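Local coordinates for protein putative nucleotide-diphospho-sugar transferase (Desulfovibrio desulfuricans subsp. desulfuricans, PDB 3CGX) that probably transfers sugar units from nucleotide-diphosphate-sugar donors, as a putative glycosyltransferase with a GT-A-type fold, at residues M2-I7 against Y103-L108; L8-Y13 against E89-A94; H51-I56 against Q76-A81; A94-F99 against F153-F158. All coordinates share one frame; numbering follows the deposited sequence. Where two conformers were deposited one is given.

In the fold
From the N terminus, strand 5-11 takes part in both contact 1 and contact 2. Contact 1 closes the longest loop of the four, pairing the strand's start with 105-109, the strand next to it in the sheet. Contact 2 is nested inside that loop and packs Leu8 and Phe10 of the strand on helix 87-100. Nested deeper still is contact 3, where strand 53-58 takes edge strand 78-81 as its neighbour. Contact 4 follows contacts 2 and 3 in series, shares Ala94 with contact 2 and crosses contact 1. Together they tie strands 78-81, 53-58, 5-11 and 105-109 to helix 87-100, and that helix to the loop after strand 143-149.

Contact 1. Residues M2-I7 against Y103-L108; sequences MSESCI and YDRVVL
Ser5, Cys6 and Ile7 pair in parallel with Arg105, Val106 and Val107, joining the first and fourth strands in chain order of a mixed sheet whose strand order, 3-2-1-4-6-5-7, is that of the GT-A fold. Evidence for a regular pair is the 11° between the strand segments and the alternating bonds: Cys6 N gives to Arg105 O (2.9 Å), and Val107 N to Cys6 O (3.0 Å). One step earlier Glu4 O accepts twice, from Asp104 N at 2.8 Å and from Arg105 N at 3.2 Å. The packing is closest around the Tyr103 ring. Cys6 CB sits over its centre, 3.4 Å from the centroid, and because SG is anti to the backbone N (chi1 -166°) the sulfur stays over that same face. Met2, a selenomethionine, lays its CE methyl over the opposite face, 3.8 Å from the centroid (CH-pi), and SE lies over that face too, a Met-aromatic contact. The tyrosine's hydroxyl is held by Asp53 of strand 53-58, on the other side of strand 5-11. By contrast, Glu4 is exposed, and its carboxylate makes a looser salt bridge: Arg105 NH2 meets OE1 at 3.1 Å on the anti side, 35° out of the carboxylate plane. Arg105 NH1 bonds instead to Leu125 O of helix 118-127. Ser5 OG lies 3.3 Å above the guanidinium plane of Arg105, over its centre.

Contact 2. Residues L8-Y13 against E89-A94; sequences LFFVKY and ERMKHA
Arg90 O is met from two directions: Ala94 N donates to it within the helix at 3.1 Å, and Phe10 CZ comes up to it at 3.7 Å. The carbonyl lies near the plane of the phenyl ring, at its edge, as does Ala94 CB, which is 3.9 Å from the same CZ. The ring thus enters the helix surface rim first. Met91, a selenomethionine, crosses it slantwise, and its CG is 3.8 Å from Phe10 CE2. Two residues earlier on the same side of the strand, Leu8 turns CG anti to its carbonyl carbon (chi1 -50°) and brings CD1 to within 3.9 Å of Ala94 CB. Ala94 therefore receives both strand side chains; the side-chain contacts are apolar, although Leu8 CD1 also touches Ala94 O. The axes of segments 8-11 and 89-94 run 151° apart in direction and approach to 10.6 Å. Helix 87-100 connects strand 78-81 to strand 105-109 and packs over strand 5-11, where Leu108 of strand 105-109 touches both Phe10 and Met91.

Contact 3. Residues H51-I56 against Q76-A81; sequences HADLHI and QHMFAA
Ile56 uses both its peptide groups toward the neighbouring strand. Its N donates to Met78 O at 2.8 Å with a nearly straight N-H...O angle of 169°, and its O accepts from Ala80 N at 2.9 Å in a somewhat more bent bond. Two residues earlier the direct pairing gives way to solvent: a water donates to Leu54 O at 2.7 Å and accepts from Met78 N at 2.9 Å, so both polar atoms are satisfied without meeting each other. The segment axes make 39° with each other, so the pair is strongly twisted rather than flush. Backbone groups of Asp53 and His55 bond instead to strand 5-11, while Asp53 OD2, besides its bond with Tyr103, accepts from Ser3 N. The two strands are the first and last elements of a beta-alpha-beta unit, connected through helix 65-73; strand 78-81 is the outermost strand of the GT-A-like sheet on this side. Apolar contacts flank the polar ladder. Ile56 and Phe79 lie alongside each other pointing the same way, with Ile56 CD1 reaching Phe79 CE1 at 3.6 Å and His77 CB at 3.9 Å. On the face that carries His55, the end of Met78, a selenomethionine, turns at chi3 (-81°) toward strand 53-58. There Met78 CE lies 3.3 Å from Leu54 O and 4.0 Å from Asp53 CB.

Contact 4. Residues A94-F99 against F153-F158; sequences AMQKAF and FCPDVF
Met95, a selenomethionine of helix 87-100, touches a different neighbour at each step toward its tip. Its CB rests 4.0 Å from Phe153 CZ, meeting that ring obliquely. Next, Met95 CG packs on Leu108 CD1 at 3.7 Å, and SE then reaches the edge of the Phe158 ring, 3.7 Å from Phe158 CZ. The chain bends at the last torsion (chi3 77°), carrying Met95 CE to 3.6 Å from Val106 O, over the sheet. One turn along the helix, Phe99 presses on Phe153: its CE2 stands 3.5 Å above the Phe153 plane, displaced toward the rim. The two rings meet obliquely, their planes 44° apart. Pro155 CD lies over the opposite face of Phe153, and the Gln96 amide at the ring's edge. Phe148 of strand 143-149 meets Phe153 edge-to-face. This is a Met-aromatic cluster, partly buried, on one flank of the alpha/beta (GT-A-like) fold, packing helix 87-100 against the loop and 3-10 turn that follow antiparallel strand 143-149.

Contact 1. Residues M2-I7 against Y103-L108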
loop_
_atom_site.group_PDB
_atom_site.type_symbol
_atom_site.label_atom_id
_atom_site.label_comp_id
_atom_site.label_asym_id
_atom_site.label_seq_id
_atom_site.Cartn_x
_atom_site.Cartn_y
_atom_site.Cartn_z
HETATM N N MSE A 2 5.437 -15.952 -16.535
HETATM C CA MSE A 2 5.407 -14.851 -15.534
HETATM C C MSE A 2 6.145 -13.611 -16.038
HETATM O O MSE A 2 7.041 -13.663 -16.888
HETATM C CB MSE A 2 5.961 -15.322 -14.173
HETATM C CG MSE A 2 7.460 -15.351 -14.028
HETATM SE SE MSE A 2 8.012 -15.906 -12.203
HETATM C CE MSE A 2 9.595 -14.767 -12.123
ATOM N N SER A 3 5.681 -12.481 -15.536
ATOM C CA SER A 3 6.257 -11.193 -15.849
ATOM C C SER A 3 7.685 -11.072 -15.274
ATOM O O SER A 3 8.059 -11.851 -14.429
ATOM C CB SER A 3 5.349 -10.102 -15.257
ATOM O OG SER A 3 5.905 -8.828 -15.497
ATOM N N GLU A 4 8.481 -10.108 -15.747
ATOM C CA GLU A 4 9.758 -9.784 -15.104
ATOM C C GLU A 4 9.563 -8.979 -13.831
ATOM O O GLU A 4 10.463 -8.893 -12.995
ATOM C CB GLU A 4 10.635 -8.920 -16.013
ATOM C CG GLU A 4 11.073 -9.582 -17.305
ATOM C CD GLU A 4 11.900 -8.628 -18.151
ATOM O OE1 GLU A 4 12.291 -7.549 -17.623
ATOM O OE2 GLU A 4 12.152 -8.954 -19.334
ATOM N N SER A 5 8.375 -8.397 -13.704
ATOM C CA SER A 5 8.033 -7.477 -12.615
ATOM C C SER A 5 6.928 -8.036 -11.756
ATOM O O SER A 5 6.010 -8.680 -12.253
ATOM C CB SER A 5 7.517 -6.153 -13.179
ATOM O OG SER A 5 8.569 -5.387 -13.713
ATOM N N CYS A 6 7.009 -7.753 -10.475
ATOM C CA CYS A 6 5.964 -8.152 -9.550
ATOM C C CYS A 6 5.588 -7.013 -8.600
ATOM O O CYS A 6 6.442 -6.263 -8.143
ATOM C CB CYS A 6 6.386 -9.390 -8.732
ATOM S SG CYS A 6 4.920 -10.135 -7.883
ATOM N N ILE A 7 4.289 -6.879 -8.356
ATOM C CA ILE A 7 3.743 -5.925 -7.373
ATOM C C ILE A 7 3.219 -6.698 -6.176
ATOM O O ILE A 7 2.391 -7.608 -6.328
ATOM C CB ILE A 7 2.578 -5.078 -7.913
ATOM C CG1 ILE A 7 2.984 -4.248 -9.136
ATOM C CG2 ILE A 7 1.988 -4.206 -6.808
ATOM C CD1 ILE A 7 1.750 -3.895 -10.027
ATOM N N TYR A 103 11.427 -13.149 -10.087
ATOM C CA TYR A 103 11.177 -11.777 -10.581
ATOM C C TYR A 103 12.460 -10.968 -10.588
ATOM O O TYR A 103 13.334 -11.159 -9.741
ATOM C CB TYR A 103 10.074 -11.059 -9.761
ATOM C CG TYR A 103 8.738 -11.679 -9.969
ATOM C CD1 TYR A 103 8.023 -11.434 -11.139
ATOM C CD2 TYR A 103 8.175 -12.541 -9.035
ATOM C CE1 TYR A 103 6.785 -11.987 -11.360
ATOM C CE2 TYR A 103 6.907 -13.135 -9.270
ATOM C CZ TYR A 103 6.228 -12.845 -10.436
ATOM O OH TYR A 103 4.975 -13.374 -10.714
ATOM N N ASP A 104 12.576 -10.081 -11.565
ATOM C CA ASP A 104 13.721 -9.195 -11.697
ATOM C C ASP A 104 13.541 -7.904 -10.915
ATOM O O ASP A 104 14.501 -7.304 -10.436
ATOM C CB ASP A 104 13.934 -8.813 -13.157
ATOM C CG ASP A 104 15.123 -7.847 -13.340
ATOM O OD1 ASP A 104 16.244 -8.202 -12.902
ATOM O OD2 ASP A 104 14.931 -6.735 -13.917
ATOM N N ARG A 105 12.317 -7.433 -10.902
ATOM C CA ARG A 105 11.988 -6.165 -10.283
ATOM C C ARG A 105 10.700 -6.322 -9.501
ATOM O O ARG A 105 9.714 -6.823 -10.011
ATOM C CB ARG A 105 11.784 -5.080 -11.338
ATOM C CG ARG A 105 13.058 -4.643 -12.105
ATOM C CD ARG A 105 12.654 -3.753 -13.256
ATOM N NE ARG A 105 12.249 -4.553 -14.404
ATOM C CZ ARG A 105 11.308 -4.232 -15.274
ATOM N NH1 ARG A 105 10.629 -3.105 -15.147
ATOM N NH2 ARG A 105 11.045 -5.059 -16.278
ATOM N N VAL A 106 10.736 -5.847 -8.262
ATOM C CA VAL A 106 9.636 -5.993 -7.355
ATOM C C VAL A 106 9.362 -4.715 -6.586
ATOM O O VAL A 106 10.266 -4.101 -6.061
ATOM C CB VAL A 106 9.923 -7.143 -6.324
ATOM C CG1 VAL A 106 8.768 -7.295 -5.344
ATOM C CG2 VAL A 106 10.217 -8.454 -7.047
ATOM N N VAL A 107 8.091 -4.317 -6.565
ATOM C CA VAL A 107 7.658 -3.199 -5.725
ATOM C C VAL A 107 6.624 -3.700 -4.714
ATOM O O VAL A 107 5.770 -4.540 -5.012
ATOM C CB VAL A 107 7.125 -1.942 -6.538
ATOM C CG1 VAL A 107 8.228 -1.389 -7.515
ATOM C CG2 VAL A 107 5.914 -2.281 -7.269
ATOM N N LEU A 108 6.750 -3.206 -3.493
ATOM C CA LEU A 108 5.816 -3.540 -2.422
ATOM C C LEU A 108 5.140 -2.235 -1.973
ATOM O O LEU A 108 5.785 -1.242 -1.692
ATOM C CB LEU A 108 6.560 -4.268 -1.290
ATOM C CG LEU A 108 5.823 -4.813 -0.057
ATOM C CD1 LEU A 108 6.741 -5.835 0.685
ATOM C CD2 LEU A 108 5.408 -3.697 0.856
#

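Contact 2. Residues L8-Y13 against E89-A94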
loop_
_atom_site.group_PDB
_atom_site.type_symbol
_atom_site.label_atom_id
_atom_site.label_comp_id
_atom_site.label_asym_id
_atom_site.label_seq_id
_atom_site.Cartn_x
_atom_site.Cartn_y
_atom_site.Cartn_z
ATOM N N LEU A 8 3.777 -6.403 -5.008
ATOM C CA LEU A 8 3.303 -6.973 -3.753
ATOM C C LEU A 8 2.438 -5.930 -3.067
ATOM O O LEU A 8 2.910 -4.851 -2.677
ATOM C CB LEU A 8 4.440 -7.369 -2.851
ATOM C CG LEU A 8 5.533 -8.228 -3.464
ATOM C CD1 LEU A 8 6.725 -8.432 -2.490
ATOM C CD2 LEU A 8 4.935 -9.558 -4.000
ATOM N N PHE A 9 1.177 -6.290 -2.911
ATOM C CA PHE A 9 0.117 -5.386 -2.437
ATOM C C PHE A 9 -0.364 -5.820 -1.050
ATOM O O PHE A 9 -0.986 -6.831 -0.882
ATOM C CB PHE A 9 -0.986 -5.330 -3.492
ATOM C CG PHE A 9 -2.137 -4.364 -3.190
ATOM C CD1 PHE A 9 -1.896 -3.077 -2.710
ATOM C CD2 PHE A 9 -3.455 -4.715 -3.470
ATOM C CE1 PHE A 9 -2.951 -2.171 -2.525
ATOM C CE2 PHE A 9 -4.513 -3.784 -3.241
ATOM C CZ PHE A 9 -4.229 -2.531 -2.743
ATOM N N PHE A 10 0.007 -5.033 -0.050
ATOM C CA PHE A 10 -0.231 -5.346 1.357
ATOM C C PHE A 10 -1.566 -4.802 1.810
ATOM O O PHE A 10 -1.842 -3.595 1.726
ATOM C CB PHE A 10 0.937 -4.799 2.222
ATOM C CG PHE A 10 2.078 -5.751 2.411
ATOM C CD1 PHE A 10 2.567 -6.524 1.366
ATOM C CD2 PHE A 10 2.719 -5.844 3.664
ATOM C CE1 PHE A 10 3.583 -7.421 1.582
ATOM C CE2 PHE A 10 3.782 -6.702 3.860
ATOM C CZ PHE A 10 4.212 -7.497 2.840
ATOM N N VAL A 11 -2.406 -5.736 2.269
ATOM C CA VAL A 11 -3.803 -5.526 2.646
ATOM C C VAL A 11 -4.148 -6.266 3.948
ATOM O O VAL A 11 -3.412 -7.105 4.420
ATOM C CB VAL A 11 -4.765 -6.030 1.491
ATOM C CG1 VAL A 11 -4.490 -5.296 0.140
ATOM C CG2 VAL A 11 -4.689 -7.591 1.298
ATOM N N LYS A 12 -5.244 -5.875 4.548
ATOM C CA LYS A 12 -5.900 -6.608 5.640
ATOM C C LYS A 12 -7.396 -6.817 5.300
ATOM O O LYS A 12 -8.036 -5.959 4.674
ATOM C CB LYS A 12 -5.765 -5.862 6.961
ATOM C CG LYS A 12 -6.293 -6.592 8.167
ATOM C CD LYS A 12 -5.891 -5.965 9.476
ATOM C CE LYS A 12 -6.497 -6.743 10.671
ATOM N NZ LYS A 12 -6.132 -6.044 11.906
ATOM N N TYR A 13 -7.939 -7.972 5.700
ATOM C CA TYR A 13 -9.359 -8.235 5.453
ATOM C C TYR A 13 -10.138 -7.124 6.185
ATOM O O TYR A 13 -9.891 -6.863 7.353
ATOM C CB TYR A 13 -9.832 -9.634 5.878
ATOM C CG TYR A 13 -11.181 -9.867 5.285
ATOM C CD1 TYR A 13 -11.305 -10.342 3.980
ATOM C CD2 TYR A 13 -12.348 -9.530 5.993
ATOM C CE1 TYR A 13 -12.569 -10.491 3.369
ATOM C CE2 TYR A 13 -13.616 -9.672 5.398
ATOM C CZ TYR A 13 -13.708 -10.134 4.073
ATOM O OH TYR A 13 -14.929 -10.271 3.442
ATOM N N GLU A 89 9.798 -7.746 9.001
ATOM C CA GLU A 89 9.944 -9.172 8.643
ATOM C C GLU A 89 8.950 -9.592 7.547
ATOM O O GLU A 89 9.298 -10.327 6.622
ATOM C CB GLU A 89 9.822 -10.108 9.872
ATOM C CG GLU A 89 11.009 -9.949 10.856
ATOM C CD GLU A 89 12.382 -9.988 10.149
ATOM O OE1 GLU A 89 12.827 -11.095 9.768
ATOM O OE2 GLU A 89 13.014 -8.904 9.974
ATOM N N ARG A 90 7.730 -9.093 7.651
ATOM C CA ARG A 90 6.669 -9.424 6.663
ATOM C C ARG A 90 7.055 -8.917 5.274
ATOM O O ARG A 90 6.918 -9.629 4.287
ATOM C CB ARG A 90 5.314 -8.869 7.124
ATOM C CG ARG A 90 4.800 -9.625 8.328
ATOM C CD ARG A 90 3.630 -9.002 9.025
ATOM N NE ARG A 90 3.236 -9.921 10.104
ATOM C CZ ARG A 90 2.165 -9.775 10.875
ATOM N NH1 ARG A 90 1.349 -8.765 10.692
ATOM N NH2 ARG A 90 1.909 -10.645 11.841
HETATM N N MSE A 91 7.589 -7.698 5.206
HETATM C CA MSE A 91 8.015 -7.125 3.927
HETATM C C MSE A 91 9.237 -7.832 3.363
HETATM O O MSE A 91 9.298 -8.161 2.182
HETATM C CB MSE A 91 8.301 -5.631 4.067
HETATM C CG MSE A 91 7.040 -4.842 4.314
HETATM SE SE MSE A 91 7.151 -2.871 4.229
HETATM C CE MSE A 91 8.213 -2.560 5.839
ATOM N N LYS A 92 10.231 -8.038 4.211
ATOM C CA LYS A 92 11.441 -8.766 3.810
ATOM C C LYS A 92 11.115 -10.138 3.240
ATOM O O LYS A 92 11.599 -10.527 2.159
ATOM C CB LYS A 92 12.380 -8.961 5.015
ATOM C CG LYS A 92 13.721 -9.496 4.622
ATOM C CD LYS A 92 14.458 -10.020 5.825
ATOM C CE LYS A 92 14.674 -8.975 6.882
ATOM N NZ LYS A 92 15.544 -9.568 8.014
ATOM N N HIS A 93 10.250 -10.869 3.946
ATOM C CA HIS A 93 9.872 -12.214 3.500
ATOM C C HIS A 93 9.105 -12.226 2.158
ATOM O O HIS A 93 9.364 -13.055 1.268
ATOM C CB HIS A 93 9.087 -12.933 4.589
ATOM C CG HIS A 93 9.897 -13.195 5.823
ATOM N ND1 HIS A 93 9.336 -13.332 7.080
ATOM C CD2 HIS A 93 11.243 -13.282 5.999
ATOM C CE1 HIS A 93 10.298 -13.540 7.967
ATOM N NE2 HIS A 93 11.464 -13.498 7.340
ATOM N N ALA A 94 8.214 -11.264 1.980
ATOM C CA ALA A 94 7.407 -11.207 0.752
ATOM C C ALA A 94 8.311 -10.857 -0.463
ATOM O O ALA A 94 8.247 -11.469 -1.534
ATOM C CB ALA A 94 6.254 -10.207 0.914
#

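Contact 3. Residues H51-I56 against Q76-A81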
loop_
_atom_site.group_PDB
_atom_site.type_symbol
_atom_site.label_atom_id
_atom_site.label_comp_id
_atom_site.label_asym_id
_atom_site.label_seq_id
_atom_site.Cartn_x
_atom_site.Cartn_y
_atom_site.Cartn_z
ATOM N N HIS A 51 1.722 -3.767 -16.207
ATOM C CA HIS A 51 2.688 -4.701 -16.873
ATOM C C HIS A 51 3.542 -5.345 -15.784
ATOM O O HIS A 51 4.774 -5.120 -15.693
ATOM C CB HIS A 51 3.607 -3.977 -17.869
ATOM N N ALA A 52 2.868 -6.131 -14.958
ATOM C CA ALA A 52 3.470 -6.729 -13.795
ATOM C C ALA A 52 2.485 -7.729 -13.206
ATOM O O ALA A 52 1.288 -7.516 -13.261
ATOM C CB ALA A 52 3.818 -5.672 -12.771
ATOM N N ASP A 53 3.010 -8.810 -12.632
ATOM C CA ASP A 53 2.199 -9.758 -11.893
ATOM C C ASP A 53 1.883 -9.119 -10.545
ATOM O O ASP A 53 2.659 -8.301 -9.988
ATOM C CB ASP A 53 2.935 -11.088 -11.655
ATOM C CG ASP A 53 3.153 -11.909 -12.937
ATOM O OD1 ASP A 53 2.504 -11.645 -13.970
ATOM O OD2 ASP A 53 3.948 -12.860 -12.870
ATOM N N LEU A 54 0.759 -9.524 -9.989
ATOM C CA LEU A 54 0.318 -8.971 -8.707
ATOM C C LEU A 54 0.067 -10.053 -7.669
ATOM O O LEU A 54 -0.588 -11.052 -7.930
ATOM C CB LEU A 54 -0.911 -8.130 -8.931
ATOM C CG LEU A 54 -1.642 -7.574 -7.709
ATOM C CD1 LEU A 54 -0.873 -6.384 -7.199
ATOM C CD2 LEU A 54 -3.089 -7.191 -8.094
ATOM N N HIS A 55 0.690 -9.875 -6.511
ATOM C CA HIS A 55 0.505 -10.773 -5.365
ATOM C C HIS A 55 -0.104 -9.999 -4.243
ATOM O O HIS A 55 0.487 -9.025 -3.773
ATOM C CB HIS A 55 1.827 -11.332 -4.897
ATOM C CG HIS A 55 2.458 -12.253 -5.888
ATOM N ND1 HIS A 55 3.507 -13.074 -5.576
ATOM C CD2 HIS A 55 2.169 -12.484 -7.184
ATOM C CE1 HIS A 55 3.830 -13.784 -6.639
ATOM N NE2 HIS A 55 3.028 -13.449 -7.625
ATOM N N ILE A 56 -1.290 -10.434 -3.832
ATOM C CA ILE A 56 -2.008 -9.789 -2.769
ATOM C C ILE A 56 -1.623 -10.458 -1.455
ATOM O O ILE A 56 -1.898 -11.648 -1.207
ATOM C CB ILE A 56 -3.541 -9.837 -3.002
ATOM C CG1 ILE A 56 -3.926 -9.134 -4.319
ATOM C CG2 ILE A 56 -4.301 -9.242 -1.788
ATOM C CD1 ILE A 56 -5.360 -9.428 -4.780
ATOM N N GLN A 76 -9.429 -15.497 -9.113
ATOM C CA GLN A 76 -8.409 -15.563 -10.167
ATOM C C GLN A 76 -7.106 -14.926 -9.710
ATOM O O GLN A 76 -6.086 -15.077 -10.352
ATOM C CB GLN A 76 -8.892 -14.896 -11.480
ATOM C CG GLN A 76 -9.157 -13.383 -11.438
ATOM C CD GLN A 76 -10.569 -12.991 -11.024
ATOM O OE1 GLN A 76 -11.105 -13.434 -9.990
ATOM N NE2 GLN A 76 -11.184 -12.143 -11.833
ATOM N N HIS A 77 -7.158 -14.204 -8.596
ATOM C CA HIS A 77 -5.974 -13.460 -8.083
ATOM C C HIS A 77 -5.104 -14.345 -7.205
ATOM O O HIS A 77 -5.532 -15.402 -6.689
ATOM C CB HIS A 77 -6.416 -12.220 -7.282
ATOM C CG HIS A 77 -7.403 -11.381 -8.017
ATOM N ND1 HIS A 77 -7.037 -10.567 -9.061
ATOM C CD2 HIS A 77 -8.747 -11.314 -7.938
ATOM C CE1 HIS A 77 -8.117 -9.988 -9.560
ATOM N NE2 HIS A 77 -9.171 -10.436 -8.906
HETATM N N MSE A 78 -3.849 -13.931 -7.087
HETATM C CA MSE A 78 -2.873 -14.655 -6.281
HETATM C C MSE A 78 -2.831 -13.998 -4.908
HETATM O O MSE A 78 -2.563 -12.794 -4.769
HETATM C CB MSE A 78 -1.491 -14.639 -6.947
HETATM C CG MSE A 78 -1.513 -15.337 -8.265
HETATM SE SE MSE A 78 0.235 -15.342 -9.194
HETATM C CE MSE A 78 0.210 -13.504 -9.991
ATOM N N PHE A 79 -3.129 -14.801 -3.893
ATOM C CA PHE A 79 -3.181 -14.343 -2.515
ATOM C C PHE A 79 -2.150 -15.131 -1.711
ATOM O O PHE A 79 -1.938 -16.307 -1.973
ATOM C CB PHE A 79 -4.555 -14.590 -1.892
ATOM C CG PHE A 79 -5.715 -13.926 -2.604
ATOM C CD1 PHE A 79 -6.019 -12.584 -2.351
ATOM C CD2 PHE A 79 -6.559 -14.646 -3.432
ATOM C CE1 PHE A 79 -7.092 -11.961 -2.988
ATOM C CE2 PHE A 79 -7.657 -14.012 -4.081
ATOM C CZ PHE A 79 -7.903 -12.685 -3.850
ATOM N N ALA A 80 -1.523 -14.466 -0.745
ATOM C CA ALA A 80 -0.602 -15.115 0.205
ATOM C C ALA A 80 -0.674 -14.396 1.520
ATOM O O ALA A 80 -0.808 -13.170 1.543
ATOM C CB ALA A 80 0.845 -15.116 -0.312
ATOM N N ALA A 81 -0.588 -15.156 2.623
ATOM C CA ALA A 81 -0.498 -14.549 3.949
ATOM C C ALA A 81 0.858 -13.885 4.059
ATOM O O ALA A 81 1.852 -14.385 3.567
ATOM C CB ALA A 81 -0.697 -15.564 5.125
HETATM O O HOH W 1 -3.051 -11.769 -8.809
#

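Contact 4. Residues A94-F99 against F153-F158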
loop_
_atom_site.group_PDB
_atom_site.type_symbol
_atom_site.label_atom_id
_atom_site.label_comp_id
_atom_site.label_asym_id
_atom_site.label_seq_id
_atom_site.Cartn_x
_atom_site.Cartn_y
_atom_site.Cartn_z
ATOM N N ALA A 94 8.214 -11.264 1.980
ATOM C CA ALA A 94 7.407 -11.207 0.752
ATOM C C ALA A 94 8.311 -10.857 -0.463
ATOM O O ALA A 94 8.247 -11.469 -1.534
ATOM C CB ALA A 94 6.254 -10.207 0.914
HETATM N N MSE A 95 9.193 -9.895 -0.273
HETATM C CA MSE A 95 10.098 -9.508 -1.353
HETATM C C MSE A 95 11.108 -10.626 -1.682
HETATM O O MSE A 95 11.381 -10.952 -2.854
HETATM C CB MSE A 95 10.838 -8.239 -0.948
HETATM C CG MSE A 95 9.920 -7.065 -0.723
HETATM SE SE MSE A 95 10.816 -5.293 -0.845
HETATM C CE MSE A 95 10.873 -5.342 -2.778
ATOM N N GLN A 96 11.627 -11.236 -0.626
ATOM C CA GLN A 96 12.597 -12.308 -0.757
ATOM C C GLN A 96 11.981 -13.448 -1.524
ATOM O O GLN A 96 12.602 -14.031 -2.394
ATOM C CB GLN A 96 13.095 -12.797 0.610
ATOM C CG GLN A 96 14.123 -13.912 0.447
ATOM C CD GLN A 96 15.418 -13.412 -0.185
ATOM O OE1 GLN A 96 15.742 -13.768 -1.314
ATOM N NE2 GLN A 96 16.135 -12.555 0.530
ATOM N N LYS A 97 10.726 -13.731 -1.228
ATOM C CA LYS A 97 9.993 -14.809 -1.899
ATOM C C LYS A 97 9.792 -14.533 -3.382
ATOM O O LYS A 97 9.913 -15.434 -4.252
ATOM C CB LYS A 97 8.649 -15.005 -1.222
ATOM C CG LYS A 97 7.652 -15.865 -1.942
ATOM C CD LYS A 97 7.924 -17.325 -1.844
ATOM C CE LYS A 97 6.671 -18.104 -2.284
ATOM N NZ LYS A 97 6.072 -17.603 -3.567
ATOM N N ALA A 98 9.472 -13.278 -3.677
ATOM C CA ALA A 98 9.227 -12.856 -5.065
ATOM C C ALA A 98 10.506 -12.989 -5.896
ATOM O O ALA A 98 10.484 -13.478 -7.026
ATOM C CB ALA A 98 8.627 -11.428 -5.130
ATOM N N PHE A 99 11.627 -12.628 -5.300
ATOM C CA PHE A 99 12.902 -12.731 -5.980
ATOM C C PHE A 99 13.252 -14.201 -6.145
ATOM O O PHE A 99 13.768 -14.602 -7.170
ATOM C CB PHE A 99 14.014 -11.973 -5.234
ATOM C CG PHE A 99 13.915 -10.474 -5.378
ATOM C CD1 PHE A 99 13.791 -9.899 -6.639
ATOM C CD2 PHE A 99 13.950 -9.654 -4.281
ATOM C CE1 PHE A 99 13.706 -8.563 -6.780
ATOM C CE2 PHE A 99 13.840 -8.291 -4.426
ATOM C CZ PHE A 99 13.713 -7.746 -5.670
ATOM N N PHE A 153 18.928 -6.266 -4.185
ATOM C CA PHE A 153 18.082 -6.424 -3.021
ATOM C C PHE A 153 18.924 -6.418 -1.752
ATOM O O PHE A 153 19.865 -7.184 -1.608
ATOM C CB PHE A 153 17.250 -7.696 -3.116
ATOM C CG PHE A 153 16.362 -7.915 -1.942
ATOM C CD1 PHE A 153 15.664 -6.864 -1.388
ATOM C CD2 PHE A 153 16.199 -9.176 -1.399
ATOM C CE1 PHE A 153 14.815 -7.063 -0.311
ATOM C CE2 PHE A 153 15.356 -9.367 -0.342
ATOM C CZ PHE A 153 14.663 -8.307 0.206
ATOM N N CYS A 154 18.497 -5.561 -0.838
ATOM C CA CYS A 154 19.162 -5.347 0.433
ATOM C C CYS A 154 18.176 -5.607 1.569
ATOM O O CYS A 154 17.540 -4.679 2.065
ATOM C CB CYS A 154 19.668 -3.908 0.478
ATOM S SG CYS A 154 20.598 -3.507 1.936
ATOM N N PRO A 155 18.011 -6.881 1.958
ATOM C CA PRO A 155 16.996 -7.168 3.009
ATOM C C PRO A 155 17.279 -6.489 4.352
ATOM O O PRO A 155 16.384 -6.288 5.172
ATOM C CB PRO A 155 17.027 -8.692 3.135
ATOM C CG PRO A 155 18.286 -9.166 2.405
ATOM C CD PRO A 155 18.690 -8.084 1.446
ATOM N N ASP A 156 18.548 -6.189 4.578
ATOM C CA ASP A 156 18.989 -5.500 5.790
ATOM C C ASP A 156 18.259 -4.165 6.009
ATOM O O ASP A 156 18.173 -3.664 7.139
ATOM C CB ASP A 156 20.497 -5.246 5.743
ATOM C CG ASP A 156 21.306 -6.499 6.040
ATOM O OD1 ASP A 156 20.740 -7.621 6.079
ATOM O OD2 ASP A 156 22.523 -6.353 6.252
ATOM N N VAL A 157 17.717 -3.565 4.949
ATOM C CA VAL A 157 16.980 -2.282 5.142
ATOM C C VAL A 157 15.737 -2.477 5.991
ATOM O O VAL A 157 15.150 -1.507 6.468
ATOM C CB VAL A 157 16.573 -1.573 3.821
ATOM C CG1 VAL A 157 17.824 -1.423 2.928
ATOM C CG2 VAL A 157 15.425 -2.318 3.139
ATOM N N PHE A 158 15.332 -3.728 6.211
ATOM C CA PHE A 158 14.124 -3.985 7.020
ATOM C C PHE A 158 14.514 -4.310 8.463
ATOM O O PHE A 158 13.680 -4.435 9.337
ATOM C CB PHE A 158 13.285 -5.116 6.441
ATOM C CG PHE A 158 12.766 -4.833 5.054
ATOM C CD1 PHE A 158 11.822 -3.859 4.859
ATOM C CD2 PHE A 158 13.255 -5.527 3.942
ATOM C CE1 PHE A 158 11.356 -3.601 3.585
ATOM C CE2 PHE A 158 12.800 -5.261 2.696
ATOM C CZ PHE A 158 11.845 -4.286 2.519
#